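Local coordinates for nucleoprotein (Rift valley fever virus, PDB 3OUO) that encapsidates the viral genomic RNA, shielding it from nucleases, and assembles into ring-shaped hexamers needed to form the nucleocapsid, at residues D34-I39 and S206-H211; G113-A118 and M144-F149. All coordinates share one frame; numbering follows the deposited sequence.

Overall arrangement
Both contacts are buried, but they differ in depth and chemistry. Interaction 1 ties the first turn of helix 35-46 to the loop before helix 211-220. It combines a phenylalanine-alanine contact with a polar margin where an arginine binds an asparagine. Interaction 2 lies nearer the centre of the chain. There helix 112-122 packs on the 144-149 segment through a cysteine, a threonine methyl and an aromatic edge. No polar bond joins its two segments directly. The two centres are about 15 Å apart, and the nearest atoms about 7 Å. Along the chain, interaction 2 is nested inside the loop closed by interaction 1. Residues of both also touch the second subunit.

Interaction 1. Residues D34-I39 and S206-H211; sequences DARRVI and SNFISH
Ala35 and Phe208 meet methyl to ring face. Ala35 CB sits 3.5 Å from the Phe208 ring centroid and 13° off the ring normal, so it lies almost centrally over one face. This is a CH-pi contact, and the methyl is closest to Phe208 CG and CD2. With its CG anti to the backbone N (chi1 -168°), Phe208 reaches across to the first turn of helix 35-46. Ile39 adds a looser apolar contact, with CG1 4.4 Å from Phe208 CZ, and Arg36 lays its aliphatic CG 4.0 Å from Phe208 CD1.

The extended Arg36 chain runs past the phenyl group in the opposite direction. Its guanidinium stands nearly perpendicular to the ring, with planes 86° apart, so the two do not stack. Instead, Phe208 CD1 lies over the guanidinium centre. At the far end, Arg36 NH1 donates to Asn207 OD1 at 2.8 Å. The donor approaches from above the amide plane, not along a lone pair. A weak second bond links Arg36 NH2 to Asn207 O at 3.3 Å, with the acceptor in the guanidinium plane.

Within the loop, Ser206 OG accepts from Phe208 N at 3.2 Å, forming an ST turn just before the ring. Gln5 of the second subunit packs on Arg36 and Phe208 and bonds to Ile209 N, so the contact borders a subunit interface. Segment 34-39 belongs to the region essential for oligomerization. The Ala35 side chain is also about 4 Å from that of Phe33, which probably binds RNA, as in related proteins.

The chemistry is therefore mixed. A buried apolar centre joins helix and loop, while one good bond and one weak one from the same guanidinium probably limit how Arg36 can turn at the more exposed Arg36-Asn207 side.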
ATOM      1  N   ASP A  34     -38.505  -8.963   0.255  1.00 11.87           N
ATOM      2  CA  ASP A  34     -39.795  -9.632   0.201  1.00 12.02           C
ATOM      3  C   ASP A  34     -40.824  -8.776   0.942  1.00 12.13           C
ATOM      4  O   ASP A  34     -40.994  -8.892   2.160  1.00 12.04           O
ATOM      5  CB  ASP A  34     -39.683 -11.032   0.819  1.00 12.46           C
ATOM      6  CG  ASP A  34     -40.857 -11.941   0.463  1.00 12.57           C
ATOM      7  OD1 ASP A  34     -41.952 -11.441   0.123  1.00 13.35           O
ATOM      8  OD2 ASP A  34     -40.682 -13.174   0.525  1.00 12.99           O
ATOM      9  N   ALA A  35     -41.496  -7.901   0.197  1.00 12.07           N
ATOM     10  CA  ALA A  35     -42.448  -6.949   0.772  1.00 12.27           C
ATOM     11  C   ALA A  35     -43.560  -7.608   1.602  1.00 12.64           C
ATOM     12  O   ALA A  35     -43.909  -7.110   2.669  1.00 12.69           O
ATOM     13  CB  ALA A  35     -43.044  -6.068  -0.319  1.00 11.98           C
ATOM     14  N   ARG A  36     -44.110  -8.720   1.111  1.00 12.92           N
ATOM     15  CA  ARG A  36     -45.168  -9.436   1.824  1.00 13.51           C
ATOM     16  C   ARG A  36     -44.714  -9.943   3.184  1.00 13.71           C
ATOM     17  O   ARG A  36     -45.432  -9.811   4.168  1.00 14.09           O
ATOM     18  CB  ARG A  36     -45.699 -10.602   0.995  1.00 13.74           C
ATOM     19  CG  ARG A  36     -46.677 -10.189  -0.074  1.00 14.58           C
ATOM     20  CD  ARG A  36     -47.009 -11.339  -1.017  1.00 16.19           C
ATOM     21  NE  ARG A  36     -47.827 -10.849  -2.115  1.00 17.01           N
ATOM     22  CZ  ARG A  36     -47.341 -10.322  -3.236  1.00 17.50           C
ATOM     23  NH1 ARG A  36     -46.031 -10.235  -3.432  1.00 16.77           N
ATOM     24  NH2 ARG A  36     -48.176  -9.886  -4.163  1.00 18.02           N
ATOM     25  N   ARG A  37     -43.524 -10.527   3.232  1.00 13.73           N
ATOM     26  CA  ARG A  37     -42.983 -11.037   4.481  1.00 13.97           C
ATOM     27  C   ARG A  37     -42.688  -9.884   5.458  1.00 13.81           C
ATOM     28  O   ARG A  37     -42.989  -9.984   6.652  1.00 13.80           O
ATOM     29  CB  ARG A  37     -41.739 -11.894   4.206  1.00 13.92           C
ATOM     30  CG  ARG A  37     -41.183 -12.626   5.430  1.00 15.57           C
ATOM     31  CD  ARG A  37     -42.181 -13.623   6.032  1.00 16.54           C
ATOM     32  NE  ARG A  37     -41.571 -14.402   7.102  1.00 16.60           N
ATOM     33  CZ  ARG A  37     -42.222 -14.847   8.171  1.00 17.63           C
ATOM     34  NH1 ARG A  37     -43.516 -14.590   8.322  1.00 18.42           N
ATOM     35  NH2 ARG A  37     -41.576 -15.543   9.096  1.00 17.82           N
ATOM     36  N   VAL A  38     -42.127  -8.787   4.937  1.00 13.18           N
ATOM     37  CA  VAL A  38     -41.834  -7.600   5.756  1.00 12.58           C
ATOM     38  C   VAL A  38     -43.089  -7.087   6.469  1.00 12.91           C
ATOM     39  O   VAL A  38     -43.047  -6.841   7.678  1.00 13.01           O
ATOM     40  CB  VAL A  38     -41.145  -6.466   4.939  1.00 12.26           C
ATOM     41  CG1 VAL A  38     -41.110  -5.150   5.725  1.00 11.01           C
ATOM     42  CG2 VAL A  38     -39.738  -6.884   4.537  1.00 10.74           C
ATOM     43  N   ILE A  39     -44.198  -6.945   5.740  1.00 12.61           N
ATOM     44  CA  ILE A  39     -45.436  -6.480   6.360  1.00 13.22           C
ATOM     45  C   ILE A  39     -45.894  -7.478   7.428  1.00 13.68           C
ATOM     46  O   ILE A  39     -46.269  -7.082   8.533  1.00 13.43           O
ATOM     47  CB  ILE A  39     -46.595  -6.233   5.348  1.00 13.11           C
ATOM     48  CG1 ILE A  39     -46.154  -5.374   4.153  1.00 13.20           C
ATOM     49  CG2 ILE A  39     -47.794  -5.606   6.051  1.00 13.19           C
ATOM     50  CD1 ILE A  39     -45.625  -4.042   4.510  1.00 13.97           C
ATOM     51  N   SER A 206     -41.650  -6.027  -9.677  1.00 13.01           N
ATOM     52  CA  SER A 206     -42.111  -6.963  -8.664  1.00 13.51           C
ATOM     53  C   SER A 206     -43.633  -7.098  -8.698  1.00 13.91           C
ATOM     54  O   SER A 206     -44.331  -6.246  -9.259  1.00 13.81           O
ATOM     55  CB  SER A 206     -41.632  -6.540  -7.273  1.00 13.27           C
ATOM     56  OG  SER A 206     -42.597  -5.740  -6.630  1.00 13.16           O
ATOM     57  N   ASN A 207     -44.144  -8.171  -8.100  1.00 14.24           N
ATOM     58  CA  ASN A 207     -45.587  -8.402  -8.081  1.00 14.94           C
ATOM     59  C   ASN A 207     -46.311  -7.703  -6.931  1.00 14.67           C
ATOM     60  O   ASN A 207     -47.510  -7.914  -6.740  1.00 14.92           O
ATOM     61  CB  ASN A 207     -45.904  -9.907  -8.090  1.00 15.47           C
ATOM     62  CG  ASN A 207     -45.352 -10.643  -6.863  1.00 17.49           C
ATOM     63  OD1 ASN A 207     -44.814 -10.033  -5.932  1.00 17.94           O
ATOM     64  ND2 ASN A 207     -45.479 -11.971  -6.871  1.00 18.75           N
ATOM     65  N   PHE A 208     -45.587  -6.880  -6.167  1.00 14.14           N
ATOM     66  CA  PHE A 208     -46.161  -6.189  -5.008  1.00 13.55           C
ATOM     67  C   PHE A 208     -46.723  -4.813  -5.354  1.00 13.45           C
ATOM     68  O   PHE A 208     -45.990  -3.910  -5.759  1.00 12.70           O
ATOM     69  CB  PHE A 208     -45.144  -6.067  -3.869  1.00 13.68           C
ATOM     70  CG  PHE A 208     -45.754  -5.639  -2.558  1.00 12.59           C
ATOM     71  CD1 PHE A 208     -46.509  -6.532  -1.806  1.00 12.35           C
ATOM     72  CD2 PHE A 208     -45.560  -4.346  -2.071  1.00 11.55           C
ATOM     73  CE1 PHE A 208     -47.077  -6.144  -0.581  1.00 12.14           C
ATOM     74  CE2 PHE A 208     -46.114  -3.948  -0.855  1.00 10.80           C
ATOM     75  CZ  PHE A 208     -46.881  -4.848  -0.111  1.00 11.45           C
ATOM     76  N   ILE A 209     -48.031  -4.673  -5.135  1.00 13.53           N
ATOM     77  CA  ILE A 209     -48.843  -3.515  -5.545  1.00 13.73           C
ATOM     78  C   ILE A 209     -49.075  -3.553  -7.057  1.00 13.50           C
ATOM     79  O   ILE A 209     -48.122  -3.578  -7.836  1.00 13.34           O
ATOM     80  CB  ILE A 209     -48.265  -2.129  -5.105  1.00 13.50           C
ATOM     81  CG1 ILE A 209     -47.802  -2.121  -3.630  1.00 14.35           C
ATOM     82  CG2 ILE A 209     -49.286  -1.035  -5.369  1.00 13.36           C
ATOM     83  CD1 ILE A 209     -48.872  -2.439  -2.601  1.00 15.52           C
ATOM     84  N   SER A 210     -50.343  -3.569  -7.467  1.00 13.83           N
ATOM     85  CA  SER A 210     -50.678  -3.736  -8.890  1.00 14.34           C
ATOM     86  C   SER A 210     -50.239  -2.543  -9.742  1.00 14.25           C
ATOM     87  O   SER A 210     -50.065  -1.432  -9.238  1.00 14.25           O
ATOM     88  CB  SER A 210     -52.168  -3.993  -9.081  1.00 14.24           C
ATOM     89  OG  SER A 210     -52.898  -2.797  -8.902  1.00 15.18           O
ATOM     90  N   HIS A 211     -50.052  -2.790 -11.033  1.00 14.68           N
ATOM     91  CA  HIS A 211     -49.637  -1.754 -11.972  1.00 15.09           C
ATOM     92  C   HIS A 211     -50.578  -0.554 -11.902  1.00 15.28           C
ATOM     93  O   HIS A 211     -50.141   0.594 -11.875  1.00 14.73           O
ATOM     94  CB  HIS A 211     -49.593  -2.314 -13.394  1.00 15.16           C
ATOM     95  CG  HIS A 211     -48.574  -3.391 -13.592  1.00 15.46           C
ATOM     96  ND1 HIS A 211     -48.561  -4.200 -14.706  1.00 15.99           N
ATOM     97  CD2 HIS A 211     -47.538  -3.796 -12.819  1.00 15.37           C
ATOM     98  CE1 HIS A 211     -47.554  -5.051 -14.617  1.00 15.73           C
ATOM     99  NE2 HIS A 211     -46.920  -4.829 -13.481  1.00 15.72           N
TER

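Interaction 2. Residues G113-A118 and M144-F149; sequences GWTCQA and MMHPSF
The first torsions of Cys116 and Phe149 bring a sulfur to a ring edge. Cys116 SG is anti to its own carbonyl carbon (chi1 -63°), which aims the sulfur from helix 112-122 at the opposing segment. Phe149 has CG anti to the backbone N (chi1 171°), and its ring presents an edge to that sulfur. Cys116 SG lies 3.6 Å from Phe149 CA and 3.9 Å from Phe149 CB. It is 5.4 Å from the ring centroid and 84° off the normal, a sulfur-aromatic contact at the edge. The selenomethionine Met144 covers one ring face with its CG.

The preceding residue, Thr115, offers its methyl. Thr115 CG2 touches Ser148 OG at 3.8 Å and lies obliquely to the His146 ring. The Thr115 hydroxyl bonds instead to the carbonyl oxygens of Ala108 and Leu111.

Ser148 is held from its own segment. Its OG pairs with His146 ND1 at 2.7 Å. Ser148 N also bonds to ND1, from a position tilted out of the ring plane. Ser148 OG has a further weak bond to Ala108 O.

Helix 50-63 touches Thr115 and His146, and helix 159-180 touches Met144 and Phe149. The arrangement is core packing of a helix against a loop and its 3-10 segment (147-149) in this mainly helical, strand-free nucleoprotein.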
ATOM      1  N   GLY A 113     -45.229   3.653  -0.600  1.00  8.45           N
ATOM      2  CA  GLY A 113     -46.264   4.663  -0.808  1.00  8.39           C
ATOM      3  C   GLY A 113     -46.219   5.766   0.238  1.00  8.46           C
ATOM      4  O   GLY A 113     -46.458   6.936  -0.069  1.00  8.49           O
ATOM      5  N   TRP A 114     -45.919   5.401   1.480  1.00  8.12           N
ATOM      6  CA  TRP A 114     -45.830   6.388   2.551  1.00  7.86           C
ATOM      7  C   TRP A 114     -44.438   7.027   2.605  1.00  7.73           C
ATOM      8  O   TRP A 114     -44.318   8.242   2.736  1.00  7.73           O
ATOM      9  CB  TRP A 114     -46.177   5.754   3.895  1.00  7.92           C
ATOM     10  CG  TRP A 114     -46.382   6.761   4.987  1.00  8.02           C
ATOM     11  CD1 TRP A 114     -47.550   7.384   5.314  1.00  7.49           C
ATOM     12  CD2 TRP A 114     -45.383   7.282   5.881  1.00  7.41           C
ATOM     13  NE1 TRP A 114     -47.347   8.252   6.367  1.00  8.52           N
ATOM     14  CE2 TRP A 114     -46.026   8.207   6.734  1.00  8.06           C
ATOM     15  CE3 TRP A 114     -44.009   7.053   6.044  1.00  6.92           C
ATOM     16  CZ2 TRP A 114     -45.340   8.909   7.734  1.00  7.56           C
ATOM     17  CZ3 TRP A 114     -43.330   7.738   7.044  1.00  5.58           C
ATOM     18  CH2 TRP A 114     -43.993   8.660   7.868  1.00  6.87           C
ATOM     19  N   THR A 115     -43.400   6.193   2.522  1.00  7.52           N
ATOM     20  CA  THR A 115     -42.005   6.641   2.464  1.00  7.38           C
ATOM     21  C   THR A 115     -41.817   7.798   1.490  1.00  7.56           C
ATOM     22  O   THR A 115     -41.227   8.813   1.852  1.00  7.76           O
ATOM     23  CB  THR A 115     -41.070   5.483   2.054  1.00  7.21           C
ATOM     24  OG1 THR A 115     -41.231   4.404   2.972  1.00  7.14           O
ATOM     25  CG2 THR A 115     -39.598   5.927   2.035  1.00  7.21           C
ATOM     26  N   CYS A 116     -42.337   7.651   0.269  1.00  7.49           N
ATOM     27  CA  CYS A 116     -42.153   8.658  -0.777  1.00  7.97           C
ATOM     28  C   CYS A 116     -42.881   9.981  -0.494  1.00  7.88           C
ATOM     29  O   CYS A 116     -42.422  11.040  -0.929  1.00  7.83           O
ATOM     30  CB  CYS A 116     -42.532   8.102  -2.160  1.00  7.96           C
ATOM     31  SG  CYS A 116     -41.484   6.720  -2.693  1.00 10.65           S
ATOM     32  N   GLN A 117     -43.999   9.919   0.227  1.00  7.86           N
ATOM     33  CA  GLN A 117     -44.704  11.132   0.663  1.00  8.09           C
ATOM     34  C   GLN A 117     -43.917  11.808   1.780  1.00  8.21           C
ATOM     35  O   GLN A 117     -43.853  13.038   1.849  1.00  8.21           O
ATOM     36  CB  GLN A 117     -46.117  10.812   1.159  1.00  8.53           C
ATOM     37  CG  GLN A 117     -47.111  10.320   0.093  1.00  9.08           C
ATOM     38  CD  GLN A 117     -48.423   9.872   0.703  1.00 10.34           C
ATOM     39  OE1 GLN A 117     -49.192  10.689   1.220  1.00 12.15           O
ATOM     40  NE2 GLN A 117     -48.686   8.568   0.656  1.00 10.00           N
ATOM     41  N   ALA A 118     -43.316  10.997   2.649  1.00  8.09           N
ATOM     42  CA  ALA A 118     -42.520  11.501   3.772  1.00  8.25           C
ATOM     43  C   ALA A 118     -41.271  12.280   3.314  1.00  8.33           C
ATOM     44  O   ALA A 118     -40.800  13.191   4.018  1.00  8.23           O
ATOM     45  CB  ALA A 118     -42.141  10.359   4.718  1.00  7.96           C
HETATM   46  N   MSE A 144     -39.211  11.029  -5.497  1.00  9.00           N
HETATM   47  CA  MSE A 144     -38.287  10.103  -6.153  1.00  9.05           C
HETATM   48  C   MSE A 144     -37.008   9.886  -5.356  1.00  9.02           C
HETATM   49  O   MSE A 144     -36.183   9.034  -5.706  1.00  8.98           O
HETATM   50  CB  MSE A 144     -37.929  10.629  -7.540  1.00  9.17           C
HETATM   51  CG  MSE A 144     -39.055  10.542  -8.541  1.00  9.51           C
HETATM   52 SE   MSE A 144     -38.413  11.040 -10.307  1.00 10.60          SE
HETATM   53  CE  MSE A 144     -39.759  10.124 -11.355  1.00  8.91           C
HETATM   54  N   MSE A 145     -36.857  10.653  -4.282  1.00  8.88           N
HETATM   55  CA  MSE A 145     -35.594  10.718  -3.541  1.00  9.37           C
HETATM   56  C   MSE A 145     -35.385   9.616  -2.495  1.00  9.34           C
HETATM   57  O   MSE A 145     -34.970   9.890  -1.374  1.00  9.67           O
HETATM   58  CB  MSE A 145     -35.430  12.104  -2.918  1.00  9.29           C
HETATM   59  CG  MSE A 145     -35.319  13.209  -3.971  1.00  9.75           C
HETATM   60 SE   MSE A 145     -35.144  14.943  -3.142  1.00 11.08          SE
HETATM   61  CE  MSE A 145     -33.480  14.595  -2.182  1.00  9.69           C
ATOM     62  N   HIS A 146     -35.697   8.378  -2.874  1.00  9.51           N
ATOM     63  CA  HIS A 146     -35.290   7.188  -2.127  1.00  9.49           C
ATOM     64  C   HIS A 146     -35.360   5.975  -3.057  1.00  9.58           C
ATOM     65  O   HIS A 146     -36.203   5.941  -3.954  1.00  9.42           O
ATOM     66  CB  HIS A 146     -36.168   6.964  -0.891  1.00  9.42           C
ATOM     67  CG  HIS A 146     -35.539   6.063   0.127  1.00  9.60           C
ATOM     68  ND1 HIS A 146     -35.890   4.737   0.267  1.00  9.64           N
ATOM     69  CD2 HIS A 146     -34.550   6.289   1.027  1.00  9.47           C
ATOM     70  CE1 HIS A 146     -35.150   4.188   1.215  1.00 10.39           C
ATOM     71  NE2 HIS A 146     -34.330   5.108   1.693  1.00  9.54           N
ATOM     72  N   PRO A 147     -34.474   4.977  -2.855  1.00  9.75           N
ATOM     73  CA  PRO A 147     -34.568   3.732  -3.617  1.00  9.78           C
ATOM     74  C   PRO A 147     -35.970   3.103  -3.570  1.00  9.71           C
ATOM     75  O   PRO A 147     -36.398   2.515  -4.557  1.00  9.71           O
ATOM     76  CB  PRO A 147     -33.532   2.837  -2.928  1.00 10.04           C
ATOM     77  CG  PRO A 147     -32.476   3.804  -2.512  1.00  9.89           C
ATOM     78  CD  PRO A 147     -33.247   5.006  -2.033  1.00  9.89           C
ATOM     79  N   SER A 148     -36.672   3.262  -2.446  1.00  9.72           N
ATOM     80  CA  SER A 148     -38.072   2.833  -2.283  1.00  9.89           C
ATOM     81  C   SER A 148     -38.978   3.221  -3.445  1.00  9.44           C
ATOM     82  O   SER A 148     -39.927   2.502  -3.772  1.00  9.09           O
ATOM     83  CB  SER A 148     -38.679   3.454  -1.023  1.00  9.75           C
ATOM     84  OG  SER A 148     -38.011   3.020   0.135  1.00 12.33           O
ATOM     85  N   PHE A 149     -38.707   4.380  -4.035  1.00  9.20           N
ATOM     86  CA  PHE A 149     -39.560   4.903  -5.094  1.00  9.01           C
ATOM     87  C   PHE A 149     -39.763   3.916  -6.233  1.00  9.03           C
ATOM     88  O   PHE A 149     -40.816   3.920  -6.869  1.00  9.32           O
ATOM     89  CB  PHE A 149     -39.043   6.237  -5.652  1.00  8.70           C
ATOM     90  CG  PHE A 149     -39.789   6.687  -6.882  1.00  8.20           C
ATOM     91  CD1 PHE A 149     -41.049   7.273  -6.768  1.00  6.97           C
ATOM     92  CD2 PHE A 149     -39.255   6.476  -8.153  1.00  7.44           C
ATOM     93  CE1 PHE A 149     -41.758   7.659  -7.894  1.00  6.96           C
ATOM     94  CE2 PHE A 149     -39.957   6.866  -9.295  1.00  7.23           C
ATOM     95  CZ  PHE A 149     -41.210   7.456  -9.168  1.00  7.23           C
TER